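Local coordinates for protein phospho-2-dehydro-3-deoxyheptonate aldolase (Francisella tularensis, PDB 3TQK) that probably catalyses the condensation of phosphoenolpyruvate with D-erythrose 4-phosphate to DAHP, the first step of chorismate biosynthesis, and binds manganese, at residues A[23-28]-A[151-156]; A[162-167]-A[183-188]; A[281-286]-A[291-296]. All blocks are in the same frame, centred on the assembly; numbering follows the deposited sequence.

Contact 1 of 3, residues A[23-28]-A[151-156]; sequences IPLLKT and AELITW
Leu25 and Leu153 make the closest apolar touch of this contact, methyl against methyl, with CD1 of Leu25 3.6 Å from CD2 of Leu153. The two side chains run past each other in opposite senses. CG of Leu25 stands anti to the backbone N (chi1 -178°), which carries the isobutyl group across to the other segment. The CB of Leu153 starts off at an angle to the contact, and its terminal CD2 closes the distance. The backbones stay well apart, the nearest CA atoms being those of Leu25 and Leu153 at 7.8 Å.

A second apolar touch uses the aliphatic part of an acid. CD2 of Leu25 rests 4.0 Å from CG of Glu152, so the two methyls of Leu25 are divided between neighbouring residues of 151-156. The chain of Glu152 bends at chi2 (-80°), and its carboxylate turns to a salt bridge with Arg124 of helix 116-132.

Polar ties between the two regions run through third parties. Arg124 also donates to the carbonyl O of Ile23 and thereby links both segments. Helix 27-45, which begins within 23-28, holds the loop further on through Ser36 to Thr155 and Arg37 to the carbonyl O of Ile154. Leu153 packs besides on Leu127 and Thr131 of helix 116-132.

In the TIM barrel, 151-156 is the loop leading into strand 156-159. Segment 23-28 joins helices 16-22 and 27-45. Only 132 Å² is buried between them, and no hydrogen bond passes directly from one to the other. The chemistry is therefore that of a small apolar contact centred on Leu25, with the charged end of Glu152 and the carbonyl of Ile23 brought together by a single arginine.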
loop_
_atom_site.group_PDB
_atom_site.type_symbol
_atom_site.label_atom_id
_atom_site.label_comp_id
_atom_site.label_asym_id
_atom_site.label_seq_id
_atom_site.Cartn_x
_atom_site.Cartn_y
_atom_site.Cartn_z
ATOM N N ILE A 23 -26.621 -1.787 14.055
ATOM C CA ILE A 23 -26.642 -3.038 13.299
ATOM C C ILE A 23 -25.847 -4.095 14.090
ATOM O O ILE A 23 -24.695 -4.399 13.757
ATOM C CB ILE A 23 -26.031 -2.839 11.875
ATOM C CG1 ILE A 23 -26.723 -1.698 11.117
ATOM C CG2 ILE A 23 -26.128 -4.111 11.048
ATOM C CD1 ILE A 23 -25.970 -1.264 9.856
ATOM N N PRO A 24 -26.452 -4.640 15.157
ATOM C CA PRO A 24 -25.696 -5.462 16.087
ATOM C C PRO A 24 -25.313 -6.811 15.515
ATOM O O PRO A 24 -25.946 -7.285 14.568
ATOM C CB PRO A 24 -26.654 -5.635 17.277
ATOM C CG PRO A 24 -28.010 -5.428 16.715
ATOM C CD PRO A 24 -27.850 -4.452 15.593
ATOM N N LEU A 25 -24.262 -7.397 16.082
ATOM C CA LEU A 25 -23.863 -8.771 15.770
ATOM C C LEU A 25 -24.935 -9.715 16.281
ATOM O O LEU A 25 -25.136 -9.836 17.492
ATOM C CB LEU A 25 -22.522 -9.095 16.427
ATOM C CG LEU A 25 -21.924 -10.477 16.177
ATOM C CD1 LEU A 25 -21.701 -10.767 14.684
ATOM C CD2 LEU A 25 -20.597 -10.599 16.962
ATOM N N LEU A 26 -25.644 -10.355 15.360
ATOM C CA LEU A 26 -26.741 -11.249 15.728
ATOM C C LEU A 26 -26.157 -12.605 16.132
ATOM O O LEU A 26 -25.010 -12.916 15.803
ATOM C CB LEU A 26 -27.731 -11.382 14.564
ATOM C CG LEU A 26 -28.440 -10.079 14.129
ATOM C CD1 LEU A 26 -29.212 -10.268 12.824
ATOM C CD2 LEU A 26 -29.385 -9.554 15.228
ATOM N N LYS A 27 -26.937 -13.411 16.855
ATOM C CA LYS A 27 -26.425 -14.677 17.392
ATOM C C LYS A 27 -26.071 -15.646 16.269
ATOM O O LYS A 27 -24.996 -16.244 16.292
ATOM C CB LYS A 27 -27.424 -15.324 18.363
ATOM C CG LYS A 27 -26.849 -16.546 19.150
ATOM C CD LYS A 27 -27.871 -17.121 20.165
ATOM C CE LYS A 27 -27.422 -18.484 20.720
ATOM N NZ LYS A 27 -28.402 -19.078 21.683
ATOM N N THR A 28 -26.958 -15.799 15.288
ATOM C CA THR A 28 -26.673 -16.678 14.163
ATOM C C THR A 28 -25.411 -16.235 13.422
ATOM O O THR A 28 -24.583 -17.069 13.044
ATOM C CB THR A 28 -27.852 -16.777 13.171
ATOM O OG1 THR A 28 -29.007 -17.273 13.854
ATOM C CG2 THR A 28 -27.522 -17.750 12.022
ATOM N N ALA A 151 -15.273 -6.195 10.605
ATOM C CA ALA A 151 -14.268 -7.285 10.609
ATOM C C ALA A 151 -14.708 -8.536 11.385
ATOM O O ALA A 151 -14.223 -9.634 11.107
ATOM C CB ALA A 151 -12.925 -6.781 11.151
ATOM N N GLU A 152 -15.612 -8.360 12.351
ATOM C CA GLU A 152 -16.152 -9.464 13.149
ATOM C C GLU A 152 -17.264 -10.239 12.418
ATOM O O GLU A 152 -17.770 -11.228 12.943
ATOM C CB GLU A 152 -16.643 -8.958 14.533
ATOM C CG GLU A 152 -18.133 -8.482 14.635
ATOM C CD GLU A 152 -18.395 -7.057 14.116
ATOM O OE1 GLU A 152 -17.685 -6.583 13.204
ATOM O OE2 GLU A 152 -19.334 -6.408 14.626
ATOM N N LEU A 153 -17.645 -9.788 11.226
ATOM C CA LEU A 153 -18.590 -10.511 10.363
ATOM C C LEU A 153 -17.863 -11.251 9.225
ATOM O O LEU A 153 -18.485 -11.949 8.427
ATOM C CB LEU A 153 -19.591 -9.525 9.772
ATOM C CG LEU A 153 -20.562 -8.894 10.767
ATOM C CD1 LEU A 153 -21.186 -7.632 10.185
ATOM C CD2 LEU A 153 -21.632 -9.897 11.186
ATOM N N ILE A 154 -16.538 -11.107 9.178
ATOM C CA ILE A 154 -15.709 -11.675 8.113
ATOM C C ILE A 154 -15.001 -12.944 8.607
ATOM O O ILE A 154 -14.327 -12.936 9.656
ATOM C CB ILE A 154 -14.669 -10.659 7.637
ATOM C CG1 ILE A 154 -15.376 -9.464 6.992
ATOM C CG2 ILE A 154 -13.655 -11.287 6.662
ATOM C CD1 ILE A 154 -16.319 -9.834 5.876
ATOM N N THR A 155 -15.188 -14.019 7.836
ATOM C CA THR A 155 -14.563 -15.317 8.074
ATOM C C THR A 155 -13.162 -15.392 7.469
ATOM O O THR A 155 -12.245 -15.934 8.074
ATOM C CB THR A 155 -15.401 -16.414 7.443
ATOM O OG1 THR A 155 -16.623 -16.555 8.183
ATOM C CG2 THR A 155 -14.624 -17.761 7.413
ATOM N N TRP A 156 -13.026 -14.849 6.268
ATOM C CA TRP A 156 -11.796 -14.910 5.505
ATOM C C TRP A 156 -11.641 -13.600 4.764
ATOM O O TRP A 156 -12.595 -13.116 4.171
ATOM C CB TRP A 156 -11.874 -16.031 4.477
ATOM C CG TRP A 156 -10.696 -16.137 3.583
ATOM C CD1 TRP A 156 -9.599 -16.918 3.775
ATOM C CD2 TRP A 156 -10.499 -15.472 2.340
ATOM N NE1 TRP A 156 -8.728 -16.767 2.740
ATOM C CE2 TRP A 156 -9.262 -15.889 1.838
ATOM C CE3 TRP A 156 -11.247 -14.548 1.604
ATOM C CZ2 TRP A 156 -8.751 -15.423 0.640
ATOM C CZ3 TRP A 156 -10.741 -14.092 0.411
ATOM C CH2 TRP A 156 -9.504 -14.525 -0.058
#

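Contact 2 of 3, residues A[162-167]-A[183-188]; sequences RTVESQ and KNATNG
Val164 and Lys183 meet where two neighbouring beta-alpha loops of the TIM barrel leave strands 156-159 and 179-183 at their C-terminal ends. This is the tight part. Val164, inside a type I turn from Thr163 to Ser166, points its side chain at the backbone of the other loop, with CG1 4.3 Å from CB of Ala185. Val192, Ala193 and Ala196 of helix 191-200 complete the apolar surroundings of the valine.

Toward the subunit interface the packing is looser, between two partly exposed residues. The side chains of Arg162 and Thr186 cross obliquely, CG of Arg162 lying 3.8 Å from CG2 of Thr186, and the polar ends of both residues are engaged elsewhere. Arg162 NE bonds to the carbonyl O of Glu165 of the second subunit and NH1 to the carbonyl O of Arg96, while Thr186 OG1 bonds to Glu165 OE2 of the second subunit.

The Lys183 side chain leads away from 162-167 to a salt bridge with Asp263. It lies about 4 Å from the side chain of the manganese ligand His266 and about 7 Å from the manganese ion, beside the metal site and consistent with a place at the active-site mouth of the barrel. The backbone of the same lysine takes the closest touch: CG2 of Val164, anti to its own backbone N, lies 3.1 Å from the carbonyl O of Lys183.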
loop_
_atom_site.group_PDB
_atom_site.type_symbol
_atom_site.label_atom_id
_atom_site.label_comp_id
_atom_site.label_asym_id
_atom_site.label_seq_id
_atom_site.Cartn_x
_atom_site.Cartn_y
_atom_site.Cartn_z
ATOM N N ARG A 162 -2.194 -5.156 -5.190
ATOM C CA ARG A 162 -1.637 -3.823 -5.197
ATOM C C ARG A 162 -1.098 -3.358 -3.840
ATOM O O ARG A 162 -0.362 -2.360 -3.790
ATOM C CB ARG A 162 -2.677 -2.834 -5.732
ATOM C CG ARG A 162 -2.817 -2.919 -7.244
ATOM C CD ARG A 162 -3.859 -1.995 -7.808
ATOM N NE ARG A 162 -3.712 -0.609 -7.342
ATOM C CZ ARG A 162 -4.306 0.443 -7.906
ATOM N NH1 ARG A 162 -5.076 0.290 -8.983
ATOM N NH2 ARG A 162 -4.113 1.664 -7.405
ATOM N N THR A 163 -1.456 -4.069 -2.761
ATOM C CA THR A 163 -1.030 -3.702 -1.411
ATOM C C THR A 163 -0.220 -4.807 -0.708
ATOM O O THR A 163 0.027 -4.722 0.494
ATOM C CB THR A 163 -2.234 -3.296 -0.552
ATOM O OG1 THR A 163 -3.285 -4.243 -0.726
ATOM C CG2 THR A 163 -2.743 -1.921 -0.965
ATOM N N VAL A 164 0.240 -5.799 -1.477
ATOM C CA VAL A 164 0.926 -6.960 -0.925
ATOM C C VAL A 164 2.310 -6.602 -0.368
ATOM O O VAL A 164 2.788 -7.253 0.557
ATOM C CB VAL A 164 1.059 -8.111 -1.978
ATOM C CG1 VAL A 164 2.021 -7.730 -3.083
ATOM C CG2 VAL A 164 1.517 -9.411 -1.295
ATOM N N GLU A 165 2.938 -5.570 -0.933
ATOM C CA GLU A 165 4.195 -5.047 -0.413
ATOM C C GLU A 165 3.979 -3.930 0.603
ATOM O O GLU A 165 4.941 -3.322 1.060
ATOM C CB GLU A 165 5.055 -4.509 -1.538
ATOM C CG GLU A 165 5.668 -5.548 -2.450
ATOM C CD GLU A 165 6.524 -4.898 -3.513
ATOM O OE1 GLU A 165 5.935 -4.365 -4.476
ATOM O OE2 GLU A 165 7.768 -4.906 -3.380
ATOM N N SER A 166 2.736 -3.638 0.946
ATOM C CA SER A 166 2.442 -2.483 1.789
ATOM C C SER A 166 2.580 -2.847 3.261
ATOM O O SER A 166 1.909 -3.738 3.752
ATOM C CB SER A 166 1.024 -1.989 1.522
ATOM O OG SER A 166 0.651 -0.972 2.413
ATOM N N GLN A 167 3.431 -2.115 3.959
ATOM C CA GLN A 167 3.764 -2.426 5.339
ATOM C C GLN A 167 2.543 -2.397 6.272
ATOM O O GLN A 167 2.378 -3.299 7.111
ATOM C CB GLN A 167 4.849 -1.471 5.832
ATOM C CG GLN A 167 5.323 -1.720 7.271
ATOM C CD GLN A 167 5.871 -3.120 7.514
ATOM O OE1 GLN A 167 5.704 -3.670 8.605
ATOM N NE2 GLN A 167 6.520 -3.699 6.512
ATOM N N LYS A 183 -2.547 -11.776 -2.103
ATOM C CA LYS A 183 -2.400 -11.975 -3.536
ATOM C C LYS A 183 -0.962 -11.727 -3.983
ATOM O O LYS A 183 -0.271 -10.884 -3.418
ATOM C CB LYS A 183 -3.379 -11.070 -4.288
ATOM C CG LYS A 183 -4.834 -11.506 -4.098
ATOM C CD LYS A 183 -5.767 -10.990 -5.178
ATOM C CE LYS A 183 -6.765 -12.068 -5.605
ATOM N NZ LYS A 183 -7.590 -11.643 -6.776
ATOM N N ASN A 184 -0.491 -12.473 -4.977
ATOM C CA ASN A 184 0.814 -12.176 -5.543
ATOM C C ASN A 184 0.748 -10.824 -6.237
ATOM O O ASN A 184 -0.335 -10.269 -6.417
ATOM C CB ASN A 184 1.322 -13.293 -6.451
ATOM C CG ASN A 184 0.546 -13.427 -7.740
ATOM O OD1 ASN A 184 0.663 -12.594 -8.640
ATOM N ND2 ASN A 184 -0.200 -14.514 -7.864
ATOM N N ALA A 185 1.906 -10.272 -6.562
ATOM C CA ALA A 185 1.987 -8.921 -7.108
ATOM C C ALA A 185 1.401 -8.819 -8.521
ATOM O O ALA A 185 1.315 -9.818 -9.243
ATOM C CB ALA A 185 3.444 -8.440 -7.094
ATOM N N THR A 186 1.031 -7.600 -8.926
ATOM C CA THR A 186 0.430 -7.394 -10.249
ATOM C C THR A 186 1.362 -7.849 -11.379
ATOM O O THR A 186 0.893 -8.269 -12.433
ATOM C CB THR A 186 -0.018 -5.930 -10.468
ATOM O OG1 THR A 186 1.114 -5.054 -10.423
ATOM C CG2 THR A 186 -1.039 -5.502 -9.409
ATOM N N ASN A 187 2.674 -7.787 -11.144
ATOM C CA ASN A 187 3.682 -8.275 -12.107
ATOM C C ASN A 187 3.834 -9.802 -12.150
ATOM O O ASN A 187 4.476 -10.340 -13.053
ATOM C CB ASN A 187 5.053 -7.653 -11.805
ATOM C CG ASN A 187 5.538 -7.976 -10.406
ATOM O OD1 ASN A 187 5.600 -9.132 -10.018
ATOM N ND2 ASN A 187 5.815 -6.950 -9.622
ATOM N N GLY A 188 3.284 -10.486 -11.154
ATOM C CA GLY A 188 3.344 -11.943 -11.066
ATOM C C GLY A 188 4.207 -12.479 -9.933
ATOM O O GLY A 188 4.228 -13.683 -9.714
#

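Contact 3 of 3, residues A[281-286]-A[291-296]; sequences ADICEQ and NDIFGV
The carboxamide of Gln286 offers one face to Ile293, whose CD1 methyl sits over the amide, 3.4 Å from OE1 and 3.7 Å from CD. The two side chains cross at about a right angle. At the edge of the amide, NE2 donates to Asp282 OD1 one helical turn back, at 2.9 Å and a bent N-H...O angle of 143°. The carboxylate oxygen lies 18° out of the amide plane and is approached nearly in line with its own C-O bond. NE2 also bonds to the carbonyl O of Phe239, and these two acceptors fix the rotation of the group. Lys241 and Val244 of helix 241-253 pack on Gln286 as well.

The rest is branched aliphatic packing. CG2 of Ile283, anti to the backbone N, touches CG1 of Val296 at 3.7 Å and CD1 of Ile293 at 4.0 Å. Ile262 of the adjoining strand 260-263 touches both isoleucines, and Leu337 of helix 327-344 touches Val296.

Segment 281-286 runs roughly antiparallel to 293-296 (154°, axes 9.7 Å apart at closest approach), as befits helix 276-289 leading into the last barrel strand, 293-299. All four touching residues are buried. An apolar helix-strand interface thus admits one amide, whose nitrogen is satisfied by two oxygens while its face serves as a packing surface.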
loop_
_atom_site.group_PDB
_atom_site.type_symbol
_atom_site.label_atom_id
_atom_site.label_comp_id
_atom_site.label_asym_id
_atom_site.label_seq_id
_atom_site.Cartn_x
_atom_site.Cartn_y
_atom_site.Cartn_z
ATOM N N ALA A 281 -10.521 -26.553 -14.225
ATOM C CA ALA A 281 -10.285 -27.932 -14.670
ATOM C C ALA A 281 -8.856 -28.377 -14.388
ATOM O O ALA A 281 -8.630 -29.514 -13.981
ATOM C CB ALA A 281 -10.599 -28.085 -16.164
ATOM N N ASP A 282 -7.896 -27.486 -14.615
ATOM C CA ASP A 282 -6.488 -27.760 -14.318
ATOM C C ASP A 282 -6.284 -27.896 -12.803
ATOM O O ASP A 282 -5.559 -28.775 -12.335
ATOM C CB ASP A 282 -5.612 -26.632 -14.879
ATOM C CG ASP A 282 -4.127 -26.970 -14.879
ATOM O OD1 ASP A 282 -3.518 -27.023 -13.792
ATOM O OD2 ASP A 282 -3.554 -27.138 -15.972
ATOM N N ILE A 283 -6.937 -27.022 -12.046
ATOM C CA ILE A 283 -6.824 -27.036 -10.582
ATOM C C ILE A 283 -7.439 -28.308 -9.969
ATOM O O ILE A 283 -6.897 -28.875 -9.026
ATOM C CB ILE A 283 -7.465 -25.772 -9.964
ATOM C CG1 ILE A 283 -6.666 -24.524 -10.366
ATOM C CG2 ILE A 283 -7.536 -25.881 -8.450
ATOM C CD1 ILE A 283 -7.315 -23.229 -9.986
ATOM N N CYS A 284 -8.569 -28.754 -10.507
ATOM C CA CYS A 284 -9.217 -29.975 -10.020
ATOM C C CYS A 284 -8.344 -31.200 -10.247
ATOM O O CYS A 284 -8.219 -32.046 -9.356
ATOM C CB CYS A 284 -10.584 -30.161 -10.665
ATOM S SG CYS A 284 -11.753 -28.940 -10.080
ATOM N N GLU A 285 -7.721 -31.284 -11.421
ATOM C CA GLU A 285 -6.795 -32.383 -11.701
ATOM C C GLU A 285 -5.677 -32.386 -10.664
ATOM O O GLU A 285 -5.277 -33.453 -10.187
ATOM C CB GLU A 285 -6.228 -32.294 -13.131
ATOM C CG GLU A 285 -5.149 -33.338 -13.480
ATOM C CD GLU A 285 -5.677 -34.770 -13.688
ATOM O OE1 GLU A 285 -6.909 -35.008 -13.620
ATOM O OE2 GLU A 285 -4.836 -35.666 -13.942
ATOM N N GLN A 286 -5.184 -31.198 -10.311
ATOM C CA GLN A 286 -4.127 -31.083 -9.309
ATOM C C GLN A 286 -4.624 -31.503 -7.934
ATOM O O GLN A 286 -3.943 -32.243 -7.228
ATOM C CB GLN A 286 -3.582 -29.659 -9.231
ATOM C CG GLN A 286 -2.648 -29.272 -10.353
ATOM C CD GLN A 286 -2.126 -27.861 -10.172
ATOM O OE1 GLN A 286 -1.364 -27.590 -9.248
ATOM N NE2 GLN A 286 -2.555 -26.951 -11.039
ATOM N N ASN A 291 -2.359 -32.367 -1.919
ATOM C CA ASN A 291 -3.109 -31.582 -0.955
ATOM C C ASN A 291 -2.540 -30.154 -0.845
ATOM O O ASN A 291 -2.860 -29.444 0.099
ATOM C CB ASN A 291 -3.121 -32.281 0.425
ATOM C CG ASN A 291 -4.098 -33.480 0.489
ATOM O OD1 ASN A 291 -4.235 -34.236 -0.462
ATOM N ND2 ASN A 291 -4.755 -33.654 1.629
ATOM N N ASP A 292 -1.714 -29.739 -1.809
ATOM C CA ASP A 292 -1.086 -28.402 -1.784
ATOM C C ASP A 292 -2.062 -27.246 -2.004
ATOM O O ASP A 292 -1.895 -26.174 -1.415
ATOM C CB ASP A 292 0.015 -28.283 -2.847
ATOM C CG ASP A 292 1.257 -29.108 -2.522
ATOM O OD1 ASP A 292 1.518 -29.410 -1.340
ATOM O OD2 ASP A 292 1.999 -29.421 -3.470
ATOM N N ILE A 293 -3.030 -27.448 -2.898
ATOM C CA ILE A 293 -4.069 -26.460 -3.157
ATOM C C ILE A 293 -5.192 -26.736 -2.176
ATOM O O ILE A 293 -5.703 -27.857 -2.122
ATOM C CB ILE A 293 -4.608 -26.547 -4.604
ATOM C CG1 ILE A 293 -3.482 -26.318 -5.627
ATOM C CG2 ILE A 293 -5.719 -25.528 -4.820
ATOM C CD1 ILE A 293 -3.831 -26.712 -7.089
ATOM N N PHE A 294 -5.549 -25.735 -1.374
ATOM C CA PHE A 294 -6.682 -25.860 -0.448
ATOM C C PHE A 294 -7.933 -25.134 -0.896
ATOM O O PHE A 294 -9.023 -25.434 -0.396
ATOM C CB PHE A 294 -6.321 -25.361 0.954
ATOM C CG PHE A 294 -6.408 -23.861 1.126
ATOM C CD1 PHE A 294 -7.613 -23.248 1.444
ATOM C CD2 PHE A 294 -5.272 -23.069 1.005
ATOM C CE1 PHE A 294 -7.692 -21.885 1.618
ATOM C CE2 PHE A 294 -5.340 -21.692 1.178
ATOM C CZ PHE A 294 -6.560 -21.101 1.484
ATOM N N GLY A 295 -7.789 -24.166 -1.800
ATOM C CA GLY A 295 -8.898 -23.267 -2.130
ATOM C C GLY A 295 -8.814 -22.629 -3.505
ATOM O O GLY A 295 -7.753 -22.610 -4.136
ATOM N N VAL A 296 -9.964 -22.140 -3.972
ATOM C CA VAL A 296 -10.051 -21.373 -5.202
ATOM C C VAL A 296 -10.945 -20.152 -5.001
ATOM O O VAL A 296 -11.700 -20.075 -4.023
ATOM C CB VAL A 296 -10.573 -22.231 -6.370
ATOM C CG1 VAL A 296 -9.619 -23.384 -6.643
ATOM C CG2 VAL A 296 -11.991 -22.755 -6.083
#

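Overall arrangement
Along the chain the three contacts follow one another in series, all within one TIM barrel. Contact 1 lies at the entrance to strand 156-159 and contact 2 begins just beyond that strand's C-terminal end, on the opposite side of the chain's centre; their centres are 28 Å apart. Contact 3 packs helix 276-289 on the last strand, 293-299, with its centre 29 Å from that of contact 1 and 22 Å from that of contact 2. None touches another. Contact 1 thus sits at the N-terminal end of the strands, contact 2 on the C-terminal side with the manganese and the second subunit, and contact 3 in the wall leading to the metal ligand Glu299.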